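Local coordinates for protein CocE/NonD family hydrolase (Staphylococcus aureus subsp. aureus COL, PDB 3III) that probably hydrolyses ester or amide bonds as a CocE/NonD-type member of the alpha/beta-hydrolase clan, with a natural substrate that is not established, at residues A[312-317]-A[325-330]; A[66-71]-A[319-324]; A[291-296]-A[344-349]; A[281-286]-A[350-355]; A[31-36]-A[114-119]. All blocks are in the same frame, centred on the assembly; numbering follows the deposited sequence.

Contact 1. Residues A[312-317]-A[325-330]; sequences QKSFFD and NDWKDT
The indole of W327 is held between F315 on one face and T330 on the other. The contact packs helix 306-319 of the alpha/beta-hydrolase domain against the loop that leads to strand 333-338. F315 offers the edge of its ring, in an offset edge-to-face pair with planes at 62°. F315 CD1 lies over the face, 3.6 Å from W327 CE2 and equally near NE1. F315 CB stands over the six-membered ring, 3.8 Å from its centroid, as a CH-pi contact. On the opposite face, T330 OG1 lies 3.6 Å above the indole plane, toward the rim. It donates to W327 O, which keeps it there. S314 OG sits at the indole edge, 3.5 Å from W327 CE3. W327 CG is anti to the backbone N (chi1 169°), and this swings the indole across to the helix. W291, on strand 290-295, meets the indole edge-to-face. An Asx turn fixes N325: its OD1 accepts from W327 N. D317 OD2 forms a salt bridge with K313 NZ, and OD1 is hydrogen-bonded with Y118 OH. A water joins D317 OD2 to N325 ND2. That ND2 donates to S314 O at 3.0 Å, nearly straight at 165°, with the acceptor in the amide plane of N325.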
# COMPACT_ATOMS: atom_id res chain seq x y z
N GLN A 312 9.57 -3.14 14.99
CA GLN A 312 10.02 -1.77 14.59
C GLN A 312 11.13 -1.29 15.51
O GLN A 312 12.13 -0.74 15.06
CB GLN A 312 8.88 -0.75 14.61
CG GLN A 312 7.73 -0.94 13.59
CD GLN A 312 6.51 -0.08 13.95
OE1 GLN A 312 6.64 1.10 14.28
NE2 GLN A 312 5.32 -0.66 13.85
N LYS A 313 10.92 -1.51 16.81
CA LYS A 313 11.86 -1.03 17.81
C LYS A 313 13.18 -1.82 17.73
O LYS A 313 14.24 -1.26 17.89
CB LYS A 313 11.23 -1.11 19.24
CG LYS A 313 12.20 -0.65 20.40
CD LYS A 313 11.43 -0.67 21.78
CE LYS A 313 12.04 -1.65 22.73
NZ LYS A 313 13.58 -1.45 22.96
N SER A 314 13.11 -3.13 17.47
CA SER A 314 14.31 -3.91 17.38
C SER A 314 15.18 -3.41 16.18
O SER A 314 16.40 -3.26 16.31
CB SER A 314 14.00 -5.41 17.28
OG SER A 314 15.24 -6.10 17.03
N PHE A 315 14.53 -3.10 15.07
CA PHE A 315 15.18 -2.58 13.85
C PHE A 315 15.81 -1.22 14.14
O PHE A 315 16.99 -0.99 13.85
CB PHE A 315 14.13 -2.50 12.76
CG PHE A 315 14.57 -1.84 11.47
CD1 PHE A 315 15.47 -2.46 10.61
CD2 PHE A 315 14.00 -0.63 11.10
CE1 PHE A 315 15.81 -1.85 9.39
CE2 PHE A 315 14.33 -0.01 9.89
CZ PHE A 315 15.25 -0.65 9.03
N PHE A 316 15.05 -0.35 14.79
CA PHE A 316 15.57 0.99 15.11
C PHE A 316 16.63 0.97 16.22
O PHE A 316 17.51 1.79 16.20
CB PHE A 316 14.45 1.96 15.48
CG PHE A 316 13.77 2.66 14.30
CD1 PHE A 316 14.18 2.51 13.00
CD2 PHE A 316 12.65 3.48 14.54
CE1 PHE A 316 13.52 3.18 11.93
CE2 PHE A 316 12.05 4.19 13.54
CZ PHE A 316 12.47 4.02 12.21
N ASP A 317 16.54 0.05 17.19
CA ASP A 317 17.57 -0.05 18.20
C ASP A 317 18.88 -0.44 17.52
O ASP A 317 19.98 0.06 17.88
CB ASP A 317 17.25 -1.12 19.25
CG ASP A 317 16.16 -0.74 20.23
OD1 ASP A 317 15.75 0.45 20.33
OD2 ASP A 317 15.75 -1.67 20.93
N ASN A 325 22.18 -5.79 18.77
CA ASN A 325 21.13 -6.70 19.15
C ASN A 325 21.12 -7.77 18.04
O ASN A 325 22.01 -7.84 17.21
CB ASN A 325 19.81 -5.96 19.43
CG ASN A 325 19.17 -5.37 18.18
OD1 ASN A 325 19.62 -5.62 17.07
ND2 ASN A 325 18.13 -4.53 18.38
N ASP A 326 20.13 -8.61 18.01
CA ASP A 326 20.26 -9.67 17.00
C ASP A 326 19.37 -9.39 15.79
O ASP A 326 18.88 -10.32 15.13
CB ASP A 326 19.94 -10.98 17.67
CG ASP A 326 20.83 -11.21 18.85
OD1 ASP A 326 22.07 -11.35 18.64
OD2 ASP A 326 20.37 -11.11 19.98
N TRP A 327 19.19 -8.11 15.47
CA TRP A 327 18.22 -7.75 14.38
C TRP A 327 18.50 -8.50 13.08
O TRP A 327 17.58 -8.98 12.40
CB TRP A 327 18.17 -6.23 14.07
CG TRP A 327 17.41 -6.02 12.85
CD1 TRP A 327 17.91 -5.81 11.63
CD2 TRP A 327 16.00 -6.15 12.71
NE1 TRP A 327 16.89 -5.78 10.70
CE2 TRP A 327 15.71 -5.96 11.35
CE3 TRP A 327 14.95 -6.35 13.60
CZ2 TRP A 327 14.44 -6.01 10.86
CZ3 TRP A 327 13.68 -6.40 13.11
CH2 TRP A 327 13.42 -6.20 11.74
N LYS A 328 19.77 -8.56 12.71
CA LYS A 328 20.12 -9.11 11.43
C LYS A 328 19.94 -10.62 11.34
O LYS A 328 20.12 -11.19 10.28
CB LYS A 328 21.57 -8.69 11.08
CG LYS A 328 21.67 -7.12 10.97
CD LYS A 328 22.89 -6.59 10.25
CE LYS A 328 22.98 -7.13 8.85
NZ LYS A 328 23.99 -6.44 7.99
N ASP A 329 19.58 -11.28 12.44
CA ASP A 329 19.13 -12.68 12.36
C ASP A 329 17.76 -12.80 11.65
O ASP A 329 17.36 -13.89 11.27
CB ASP A 329 18.93 -13.29 13.77
CG ASP A 329 20.23 -13.56 14.53
OD1 ASP A 329 21.33 -13.42 13.97
OD2 ASP A 329 20.09 -13.93 15.72
N THR A 330 17.02 -11.71 11.56
CA THR A 330 15.70 -11.73 10.98
C THR A 330 15.77 -12.19 9.52
O THR A 330 16.54 -11.63 8.72
CB THR A 330 15.04 -10.30 11.04
OG1 THR A 330 15.09 -9.79 12.39
CG2 THR A 330 13.58 -10.30 10.54
O HOH W 1 17.07 -4.07 20.97

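Contact 2. Residues A[66-71]-A[319-324]; sequences KFPVVM and YLKEEN
P68 lies against L320 and K321, so that one proline ring meets two successive side chains. L320 approaches through its root: L320 CB is 3.6 Å from P68 CB. K321 instead crosses the pyrrolidine ring obliquely. Its CG comes to 3.7 Å from P68 CG, and K321 CE stays close at 3.9 Å from the same P68 CG. The lysine chain is extended beyond CG, which lets its methylene groups run past the ring rather than end on it. L320 CG is anti to the carbonyl carbon (chi1 -55°). This carries the branched end past the proline toward the next residue of the strand, where L320 CD1 rests 3.7 Å from V69 O.

The proline belongs to strand 67-74, an inner strand of the central alpha/beta-hydrolase sheet. The other residues lie where helix 306-319 ends. E322 is the first to leave the helical conformation, with positive phi. K187 and A188 of strand 186-192 also touch L320, and Y118 touches both P68 and K321.

L320 O and K321 NZ find their partners outside the two segments. L320 O accepts from the side-chain amides of N160 and N162, and K321 NZ donates to N116 O. No hydrogen bond crosses between 66-71 and 319-324. Their junction therefore rests on carbon surfaces, including the aliphatic part of a lysine, while the ammonium end ties the helix end to a third segment.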
# COMPACT_ATOMS: atom_id res chain seq x y z
N LYS A 66 21.22 13.23 24.25
CA LYS A 66 21.05 13.06 22.81
C LYS A 66 20.41 11.73 22.51
O LYS A 66 20.87 10.70 23.01
CB LYS A 66 22.41 13.14 22.12
CG LYS A 66 22.96 14.55 22.08
CD LYS A 66 24.25 14.58 21.32
CE LYS A 66 24.67 16.03 21.05
NZ LYS A 66 23.81 16.55 19.98
N PHE A 67 19.38 11.73 21.66
CA PHE A 67 18.56 10.55 21.43
C PHE A 67 18.40 10.24 19.97
O PHE A 67 18.46 11.14 19.13
CB PHE A 67 17.17 10.77 22.06
CG PHE A 67 17.24 11.07 23.54
CD1 PHE A 67 17.35 10.04 24.48
CD2 PHE A 67 17.28 12.38 23.99
CE1 PHE A 67 17.45 10.30 25.83
CE2 PHE A 67 17.37 12.68 25.33
CZ PHE A 67 17.49 11.64 26.27
N PRO A 68 18.18 8.96 19.64
CA PRO A 68 17.77 8.70 18.26
C PRO A 68 16.40 9.32 17.98
O PRO A 68 15.55 9.45 18.89
CB PRO A 68 17.69 7.14 18.21
CG PRO A 68 17.35 6.77 19.61
CD PRO A 68 18.13 7.74 20.48
N VAL A 69 16.18 9.68 16.72
CA VAL A 69 14.99 10.39 16.32
C VAL A 69 14.11 9.58 15.34
O VAL A 69 14.61 9.08 14.34
CB VAL A 69 15.32 11.68 15.64
CG1 VAL A 69 13.99 12.38 15.20
CG2 VAL A 69 16.22 12.56 16.54
N VAL A 70 12.85 9.42 15.72
CA VAL A 70 11.83 8.80 14.90
C VAL A 70 11.01 9.93 14.28
O VAL A 70 10.59 10.84 15.00
CB VAL A 70 10.89 7.90 15.72
CG1 VAL A 70 9.76 7.31 14.81
CG2 VAL A 70 11.70 6.74 16.45
N MSE A 71 10.84 9.93 12.96
CA MSE A 71 10.14 11.03 12.27
C MSE A 71 9.08 10.52 11.33
O MSE A 71 9.23 9.41 10.78
CB MSE A 71 11.13 11.84 11.45
CG MSE A 71 10.52 13.13 10.86
SE MSE A 71 11.95 14.19 9.98
CE MSE A 71 12.98 14.68 11.59
N TYR A 319 19.70 0.20 14.18
CA TYR A 319 20.17 1.22 13.23
C TYR A 319 20.28 2.63 13.81
O TYR A 319 21.16 3.37 13.38
CB TYR A 319 19.36 1.22 11.88
CG TYR A 319 19.69 0.00 11.07
CD1 TYR A 319 20.93 -0.15 10.48
CD2 TYR A 319 18.80 -1.06 11.01
CE1 TYR A 319 21.26 -1.29 9.82
CE2 TYR A 319 19.12 -2.20 10.35
CZ TYR A 319 20.36 -2.33 9.75
OH TYR A 319 20.72 -3.51 9.13
N LEU A 320 19.39 3.01 14.73
CA LEU A 320 19.41 4.35 15.28
C LEU A 320 20.15 4.43 16.61
O LEU A 320 20.77 5.45 16.89
CB LEU A 320 18.00 4.89 15.44
CG LEU A 320 17.12 4.88 14.20
CD1 LEU A 320 15.70 5.58 14.50
CD2 LEU A 320 17.81 5.62 13.02
N LYS A 321 20.07 3.38 17.45
CA LYS A 321 20.83 3.37 18.71
C LYS A 321 22.18 2.71 18.51
O LYS A 321 23.04 2.80 19.39
CB LYS A 321 20.07 2.65 19.84
CG LYS A 321 18.85 3.42 20.31
CD LYS A 321 18.22 2.84 21.54
CE LYS A 321 17.12 3.76 22.09
NZ LYS A 321 16.52 3.23 23.34
N GLU A 322 22.39 2.05 17.36
CA GLU A 322 23.63 1.32 17.12
C GLU A 322 23.93 0.25 18.16
O GLU A 322 25.05 0.04 18.57
CB GLU A 322 24.81 2.28 16.91
CG GLU A 322 24.48 3.28 15.81
CD GLU A 322 25.59 4.23 15.42
OE1 GLU A 322 26.76 3.91 15.59
OE2 GLU A 322 25.29 5.28 14.87
N GLU A 323 22.87 -0.43 18.59
CA GLU A 323 22.97 -1.49 19.57
C GLU A 323 23.22 -2.81 18.85
O GLU A 323 22.68 -3.07 17.75
CB GLU A 323 21.68 -1.49 20.38
CG GLU A 323 21.52 -2.51 21.41
CD GLU A 323 20.13 -2.44 22.07
OE1 GLU A 323 19.55 -1.31 22.19
OE2 GLU A 323 19.62 -3.52 22.40
N ASN A 324 24.10 -3.63 19.41
CA ASN A 324 24.43 -4.89 18.81
C ASN A 324 23.40 -5.92 19.26
O ASN A 324 23.68 -6.79 20.08
CB ASN A 324 25.85 -5.33 19.19
CG ASN A 324 26.94 -4.45 18.51
OD1 ASN A 324 26.75 -3.94 17.40
ND2 ASN A 324 28.07 -4.27 19.19

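Contact 3. Residues A[291-296]-A[344-349]; sequences WLYVHG and GEFKSA
F346 reaches across from its strand to Y293, V294 and H295 with the far end of its ring. The CE1 corner does most of the touching. F346 CE1 lies 3.7 Å from Y293 OH and 3.9 Å from Y293 CE1. The two aromatic side chains cross obliquely. Y293 has CG anti to its own N (chi1 172°), and its hydroxyl end leans over to meet the phenyl group. F346 CE1 also comes to 3.6 Å from V294 O, so a backbone carbonyl is part of the surface it rests on.

Strands 290-295 and 343-349 are not direct neighbours, because strand 333-338 runs between them. Strands 333-338 and 343-349 probably extend the alpha/beta-hydrolase sheet beyond 290-295, with 343-349 outermost. The short axes are 8.9 Å apart at closest approach and run nearly antiparallel, at 161°. E336 of the middle strand also touches F346, and it accepts a hydrogen bond from G296 N.

H295 brings only its root. H295 CB meets the edge of the phenyl ring, 4.1 Å from F346 CZ. With chi1 at 67°, its imidazole turns away from F346, and ND1 is hydrogen-bonded with R297 N.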
# COMPACT_ATOMS: atom_id res chain seq x y z
N TRP A 291 14.50 -5.71 4.76
CA TRP A 291 13.60 -6.76 5.24
C TRP A 291 12.20 -6.44 4.83
O TRP A 291 11.80 -5.28 4.77
CB TRP A 291 13.68 -6.85 6.78
CG TRP A 291 15.00 -7.40 7.23
CD1 TRP A 291 15.29 -8.71 7.52
CD2 TRP A 291 16.23 -6.68 7.42
NE1 TRP A 291 16.61 -8.84 7.85
CE2 TRP A 291 17.21 -7.61 7.78
CE3 TRP A 291 16.59 -5.34 7.28
CZ2 TRP A 291 18.53 -7.24 8.06
CZ3 TRP A 291 17.94 -4.97 7.57
CH2 TRP A 291 18.87 -5.92 7.94
N LEU A 292 11.40 -7.48 4.65
CA LEU A 292 10.01 -7.33 4.29
C LEU A 292 9.14 -8.17 5.23
O LEU A 292 9.45 -9.35 5.51
CB LEU A 292 9.82 -7.80 2.83
CG LEU A 292 8.41 -7.95 2.28
CD1 LEU A 292 7.77 -6.58 2.22
CD2 LEU A 292 8.43 -8.65 0.85
N TYR A 293 8.05 -7.58 5.69
CA TYR A 293 7.06 -8.30 6.49
C TYR A 293 5.71 -8.19 5.77
O TYR A 293 5.28 -7.07 5.48
CB TYR A 293 6.97 -7.66 7.86
CG TYR A 293 5.87 -8.16 8.75
CD1 TYR A 293 5.92 -9.42 9.28
CD2 TYR A 293 4.77 -7.36 9.03
CE1 TYR A 293 4.87 -9.91 10.06
CE2 TYR A 293 3.74 -7.82 9.85
CZ TYR A 293 3.79 -9.07 10.36
OH TYR A 293 2.74 -9.52 11.10
N VAL A 294 5.08 -9.32 5.48
CA VAL A 294 3.77 -9.37 4.80
C VAL A 294 2.73 -10.06 5.64
O VAL A 294 2.89 -11.21 6.03
CB VAL A 294 3.83 -10.02 3.42
CG1 VAL A 294 2.55 -9.71 2.60
CG2 VAL A 294 5.10 -9.58 2.60
N HIS A 295 1.58 -9.41 5.79
CA HIS A 295 0.44 -10.02 6.47
C HIS A 295 -0.83 -9.87 5.66
O HIS A 295 -0.92 -9.00 4.77
CB HIS A 295 0.27 -9.40 7.85
CG HIS A 295 -0.14 -7.96 7.83
ND1 HIS A 295 -1.45 -7.59 7.61
CD2 HIS A 295 0.56 -6.82 7.98
CE1 HIS A 295 -1.53 -6.27 7.64
NE2 HIS A 295 -0.32 -5.78 7.84
N GLY A 296 -1.82 -10.70 6.00
CA GLY A 296 -3.15 -10.66 5.40
C GLY A 296 -4.24 -10.19 6.39
O GLY A 296 -5.39 -10.64 6.33
N GLY A 344 -4.17 -17.95 9.35
CA GLY A 344 -3.06 -18.30 8.44
C GLY A 344 -1.80 -18.64 9.19
O GLY A 344 -1.80 -18.65 10.43
N GLU A 345 -0.73 -18.93 8.46
CA GLU A 345 0.52 -19.35 9.05
C GLU A 345 1.60 -18.42 8.51
O GLU A 345 1.64 -18.12 7.31
CB GLU A 345 0.76 -20.81 8.61
CG GLU A 345 2.12 -21.32 8.89
CD GLU A 345 2.37 -22.80 8.46
OE1 GLU A 345 1.60 -23.41 7.67
OE2 GLU A 345 3.40 -23.30 8.93
N PHE A 346 2.48 -17.94 9.38
CA PHE A 346 3.56 -17.13 8.93
C PHE A 346 4.79 -18.00 8.64
O PHE A 346 5.13 -18.88 9.41
CB PHE A 346 3.87 -16.06 9.97
CG PHE A 346 2.89 -14.94 9.97
CD1 PHE A 346 3.17 -13.78 9.29
CD2 PHE A 346 1.66 -15.05 10.62
CE1 PHE A 346 2.29 -12.73 9.27
CE2 PHE A 346 0.74 -14.00 10.57
CZ PHE A 346 1.06 -12.82 9.88
N LYS A 347 5.41 -17.74 7.51
CA LYS A 347 6.58 -18.45 7.03
C LYS A 347 7.68 -17.42 6.70
O LYS A 347 7.44 -16.22 6.78
CB LYS A 347 6.22 -19.32 5.81
CG LYS A 347 5.21 -20.43 6.17
CD LYS A 347 5.04 -21.42 5.01
CE LYS A 347 4.29 -22.71 5.43
NZ LYS A 347 4.14 -23.67 4.24
N SER A 348 8.89 -17.89 6.36
CA SER A 348 9.98 -16.97 6.02
C SER A 348 10.74 -17.42 4.79
O SER A 348 10.65 -18.60 4.40
CB SER A 348 10.94 -16.86 7.18
OG SER A 348 11.45 -18.12 7.49
N ALA A 349 11.38 -16.47 4.12
CA ALA A 349 12.22 -16.74 2.95
C ALA A 349 13.38 -15.74 2.87
O ALA A 349 13.37 -14.74 3.58
CB ALA A 349 11.38 -16.67 1.67

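Contact 4. Residues A[281-286]-A[350-355]; sequences GFKQAA and SAFPLP
K283 and F352 bring the two backbones to within 6.9 Å, measured between their CA atoms. On one side is the last turn of helix 275-284. It is closed by a backbone hydrogen bond from A285 N to G281 O, and A285 is the first residue to leave the helical conformation. On the other side the chain is extended at F352 and has a cis peptide bond before P353. The cis bond puts F352 O and P353 CD on the same side of the peptide, and K283 meets both. K283 CG lies 3.7 Å from F352 O, and K283 CD lies 3.8 Å from P353 CD. The lysine crosses the proline at about a right angle.

The helix precedes strand 290-295 in the alpha/beta-hydrolase sheet. Segment 350-355 follows the outermost strand, 343-349. The contact joins the hydrolase domain to the chain leading into the C-terminal beta sheets, which match the non-catalytic domain of the X-Pro dipeptidyl-peptidase family.

K283 CD also reaches the edge of the phenyl ring, 3.9 Å from F352 CD2. A bend in the lysine at chi3 (-60°) leads its ammonium group to a salt bridge with E280. F282 meets F352 nearer its backbone, where F282 CE2 is 4.1 Å from F352 CB. The backbone N of F352 lies near the plane of the F282 ring, at its edge. L292 touches both phenylalanines from strand 290-295, and F279 meets the F352 ring.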
# COMPACT_ATOMS: atom_id res chain seq x y z
N GLY A 281 8.86 -1.40 -3.73
CA GLY A 281 9.86 -0.68 -2.93
C GLY A 281 10.88 -1.64 -2.40
O GLY A 281 12.09 -1.42 -2.48
N PHE A 282 10.38 -2.72 -1.81
CA PHE A 282 11.29 -3.73 -1.25
C PHE A 282 12.17 -4.33 -2.33
O PHE A 282 13.38 -4.51 -2.14
CB PHE A 282 10.55 -4.81 -0.51
CG PHE A 282 11.43 -5.92 -0.03
CD1 PHE A 282 12.29 -5.74 1.04
CD2 PHE A 282 11.49 -7.11 -0.73
CE1 PHE A 282 13.16 -6.79 1.48
CE2 PHE A 282 12.32 -8.14 -0.33
CZ PHE A 282 13.17 -8.00 0.77
N LYS A 283 11.57 -4.67 -3.46
CA LYS A 283 12.29 -5.36 -4.53
C LYS A 283 13.35 -4.49 -5.16
O LYS A 283 14.44 -4.95 -5.38
CB LYS A 283 11.36 -5.89 -5.65
CG LYS A 283 10.43 -7.01 -5.26
CD LYS A 283 9.63 -7.56 -6.44
CE LYS A 283 8.76 -6.51 -7.12
NZ LYS A 283 7.84 -7.00 -8.22
N GLN A 284 13.00 -3.24 -5.48
CA GLN A 284 13.84 -2.36 -6.28
C GLN A 284 14.88 -1.55 -5.48
O GLN A 284 15.86 -1.06 -6.05
CB GLN A 284 12.97 -1.35 -7.03
CG GLN A 284 12.22 -1.91 -8.26
CD GLN A 284 11.44 -0.83 -8.95
OE1 GLN A 284 11.94 0.27 -9.15
NE2 GLN A 284 10.15 -1.10 -9.23
N ALA A 285 14.61 -1.32 -4.19
CA ALA A 285 15.56 -0.59 -3.36
C ALA A 285 16.97 -1.24 -3.51
O ALA A 285 17.10 -2.49 -3.47
CB ALA A 285 15.10 -0.58 -1.87
N ALA A 286 18.00 -0.40 -3.60
CA ALA A 286 19.39 -0.83 -3.68
C ALA A 286 19.97 -1.14 -2.31
O ALA A 286 21.03 -1.70 -2.20
CB ALA A 286 20.27 0.23 -4.44
N SER A 350 14.33 -15.99 1.97
CA SER A 350 15.53 -15.19 1.85
C SER A 350 15.33 -14.03 0.85
O SER A 350 16.13 -13.07 0.80
CB SER A 350 16.68 -16.13 1.42
OG SER A 350 16.40 -16.60 0.11
N ALA A 351 14.23 -14.08 0.10
CA ALA A 351 14.00 -13.14 -0.99
C ALA A 351 12.51 -13.04 -1.35
O ALA A 351 11.76 -13.98 -1.12
CB ALA A 351 14.80 -13.53 -2.27
N PHE A 352 12.14 -11.92 -1.94
CA PHE A 352 10.89 -11.81 -2.69
C PHE A 352 11.17 -11.21 -4.04
O PHE A 352 11.84 -10.21 -4.11
CB PHE A 352 9.84 -10.98 -1.96
CG PHE A 352 8.53 -10.94 -2.69
CD1 PHE A 352 7.58 -11.88 -2.44
CD2 PHE A 352 8.32 -10.02 -3.67
CE1 PHE A 352 6.40 -11.88 -3.13
CE2 PHE A 352 7.14 -10.05 -4.40
CZ PHE A 352 6.19 -10.99 -4.11
N PRO A 353 10.65 -11.81 -5.13
CA PRO A 353 9.84 -13.05 -5.19
C PRO A 353 10.53 -14.22 -4.53
O PRO A 353 11.78 -14.29 -4.46
CB PRO A 353 9.67 -13.31 -6.70
CG PRO A 353 9.89 -11.95 -7.39
CD PRO A 353 10.84 -11.18 -6.47
N LEU A 354 9.72 -15.11 -3.99
CA LEU A 354 10.24 -16.32 -3.31
C LEU A 354 11.15 -17.14 -4.21
O LEU A 354 10.80 -17.50 -5.34
CB LEU A 354 9.11 -17.19 -2.77
CG LEU A 354 8.63 -16.92 -1.35
CD1 LEU A 354 8.44 -15.47 -1.06
CD2 LEU A 354 7.39 -17.72 -1.01
N PRO A 355 12.36 -17.46 -3.72
CA PRO A 355 13.30 -18.14 -4.61
C PRO A 355 12.86 -19.54 -5.00
O PRO A 355 13.27 -20.00 -6.03
CB PRO A 355 14.60 -18.20 -3.80
CG PRO A 355 14.25 -17.87 -2.47
CD PRO A 355 12.96 -17.15 -2.42

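Contact 5. Residues A[31-36]-A[114-119]; sequences VQYGNQ and VPNDYV
Y33 and Q36 grip P115 in a mainly apolar contact between two loops, near the edge of the central sheet formed by strand 22-30. Segment 31-36 links the first two strands, 22-30 and 36-47. Segment 114-119 runs from helix 110-113 into strand 119-124. The proline meets the two side chains through different atoms. P115 CB is 3.8 Å from Y33 CD2, and P115 CG is 3.7 Å from both Q36 CG and Q36 OE1. The tyrosine and the proline cross obliquely.

Q36 is bent at chi2 (-72°), which folds its amide back over its own loop. Q36 NE2 then donates to Y33 O at 2.8 Å, almost straight at 173°, with the acceptor in the amide plane. It also bonds to H4 O. Q32 CB covers one face of the Y33 ring, 3.5 Å above its plane and over its centre. The tyrosine is thus packed from its own segment as well as across the contact. The N116 side chain crosses Y33 at about a right angle near the hydroxyl.

G34 has positive phi, and the chain turns a corner at N35. Outermost strand 22-30 is probably an addition to the alpha/beta-hydrolase sheet, while 114-119 leads into an inner strand of it.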
# COMPACT_ATOMS: atom_id res chain seq x y z
N VAL A 31 -0.28 3.60 25.68
CA VAL A 31 -0.97 2.31 25.54
C VAL A 31 -0.19 1.18 26.26
O VAL A 31 -0.79 0.24 26.78
CB VAL A 31 -1.13 2.04 23.97
CG1 VAL A 31 -1.29 0.58 23.61
CG2 VAL A 31 -2.29 2.88 23.49
N GLN A 32 1.15 1.25 26.21
CA GLN A 32 2.02 0.22 26.73
C GLN A 32 2.51 0.51 28.15
O GLN A 32 2.71 -0.38 28.94
CB GLN A 32 3.25 0.09 25.80
CG GLN A 32 2.84 -0.21 24.36
CD GLN A 32 2.53 1.00 23.48
OE1 GLN A 32 2.82 2.18 23.84
NE2 GLN A 32 1.93 0.71 22.29
N TYR A 33 2.73 1.80 28.45
CA TYR A 33 3.54 2.20 29.57
C TYR A 33 2.86 3.18 30.54
O TYR A 33 3.54 3.93 31.25
CB TYR A 33 4.85 2.83 29.07
CG TYR A 33 5.60 1.99 28.04
CD1 TYR A 33 5.98 0.67 28.33
CD2 TYR A 33 5.93 2.51 26.78
CE1 TYR A 33 6.67 -0.08 27.44
CE2 TYR A 33 6.66 1.77 25.88
CZ TYR A 33 7.01 0.47 26.19
OH TYR A 33 7.74 -0.28 25.28
N GLY A 34 1.55 3.23 30.53
CA GLY A 34 0.79 4.03 31.50
C GLY A 34 1.00 5.55 31.33
O GLY A 34 1.25 6.04 30.23
N ASN A 35 0.89 6.30 32.42
CA ASN A 35 1.07 7.75 32.34
C ASN A 35 2.55 8.14 32.22
O ASN A 35 3.34 7.95 33.17
CB ASN A 35 0.49 8.43 33.55
CG ASN A 35 -1.01 8.37 33.58
OD1 ASN A 35 -1.64 7.90 32.62
ND2 ASN A 35 -1.58 8.74 34.69
N GLN A 36 2.90 8.72 31.08
CA GLN A 36 4.31 9.00 30.79
C GLN A 36 4.59 10.48 30.58
O GLN A 36 4.09 11.09 29.63
CB GLN A 36 4.72 8.22 29.53
CG GLN A 36 4.85 6.74 29.77
CD GLN A 36 6.05 6.38 30.58
OE1 GLN A 36 7.04 7.08 30.51
NE2 GLN A 36 5.96 5.30 31.37
N VAL A 114 8.89 7.45 22.97
CA VAL A 114 9.58 8.32 23.89
C VAL A 114 9.96 7.65 25.22
O VAL A 114 11.06 7.87 25.70
CB VAL A 114 8.92 9.71 24.06
CG1 VAL A 114 9.71 10.55 25.03
CG2 VAL A 114 8.89 10.40 22.71
N PRO A 115 9.12 6.81 25.80
CA PRO A 115 9.54 6.11 27.02
C PRO A 115 10.69 5.14 26.78
O PRO A 115 11.39 4.78 27.70
CB PRO A 115 8.31 5.36 27.45
CG PRO A 115 7.21 6.21 26.94
CD PRO A 115 7.67 6.67 25.59
N ASN A 116 10.87 4.75 25.54
CA ASN A 116 12.04 3.90 25.16
C ASN A 116 13.27 4.75 24.78
O ASN A 116 14.23 4.25 24.15
CB ASN A 116 11.63 2.96 24.02
CG ASN A 116 10.78 1.81 24.47
OD1 ASN A 116 9.59 1.65 24.11
ND2 ASN A 116 11.36 1.01 25.28
N ASP A 117 13.28 6.03 25.19
CA ASP A 117 14.39 6.95 24.96
C ASP A 117 14.69 7.17 23.50
O ASP A 117 15.87 7.15 23.08
CB ASP A 117 15.68 6.50 25.69
CG ASP A 117 15.44 6.33 27.21
OD1 ASP A 117 15.10 7.37 27.79
OD2 ASP A 117 15.58 5.21 27.79
N TYR A 118 13.63 7.46 22.77
CA TYR A 118 13.67 8.01 21.42
C TYR A 118 13.03 9.40 21.46
O TYR A 118 12.22 9.72 22.35
CB TYR A 118 12.87 7.19 20.42
CG TYR A 118 13.48 5.93 19.98
CD1 TYR A 118 14.18 5.84 18.76
CD2 TYR A 118 13.40 4.78 20.78
CE1 TYR A 118 14.76 4.66 18.37
CE2 TYR A 118 13.99 3.57 20.37
CZ TYR A 118 14.70 3.54 19.18
OH TYR A 118 15.26 2.39 18.78
N VAL A 119 13.40 10.23 20.52
CA VAL A 119 12.67 11.46 20.24
C VAL A 119 11.68 11.15 19.08
O VAL A 119 11.98 10.35 18.22
CB VAL A 119 13.62 12.63 19.88
CG1 VAL A 119 12.87 13.81 19.20
CG2 VAL A 119 14.39 13.10 21.13

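In the fold
Helix 306-319 and the loop after it tie most of the contacts together. Contacts 1 and 2 have centres about 11 Å apart and share the helix end, where D317 O probably accepts from E323 N. Contact 5 joins them through Y118, which bonds D317, and through V119, which pairs with P68 between neighbouring strands. W291 links contact 1 to contact 3, since its NE1 bonds T330 O. Contacts 3 and 4, with centres about 13 Å apart, also meet where A349 packs on L354. Contacts 4 and 5 lie farthest apart, about 34 Å between centres. A bound palmitic acid lies about 13 Å from the side chain of H295 in contact 3.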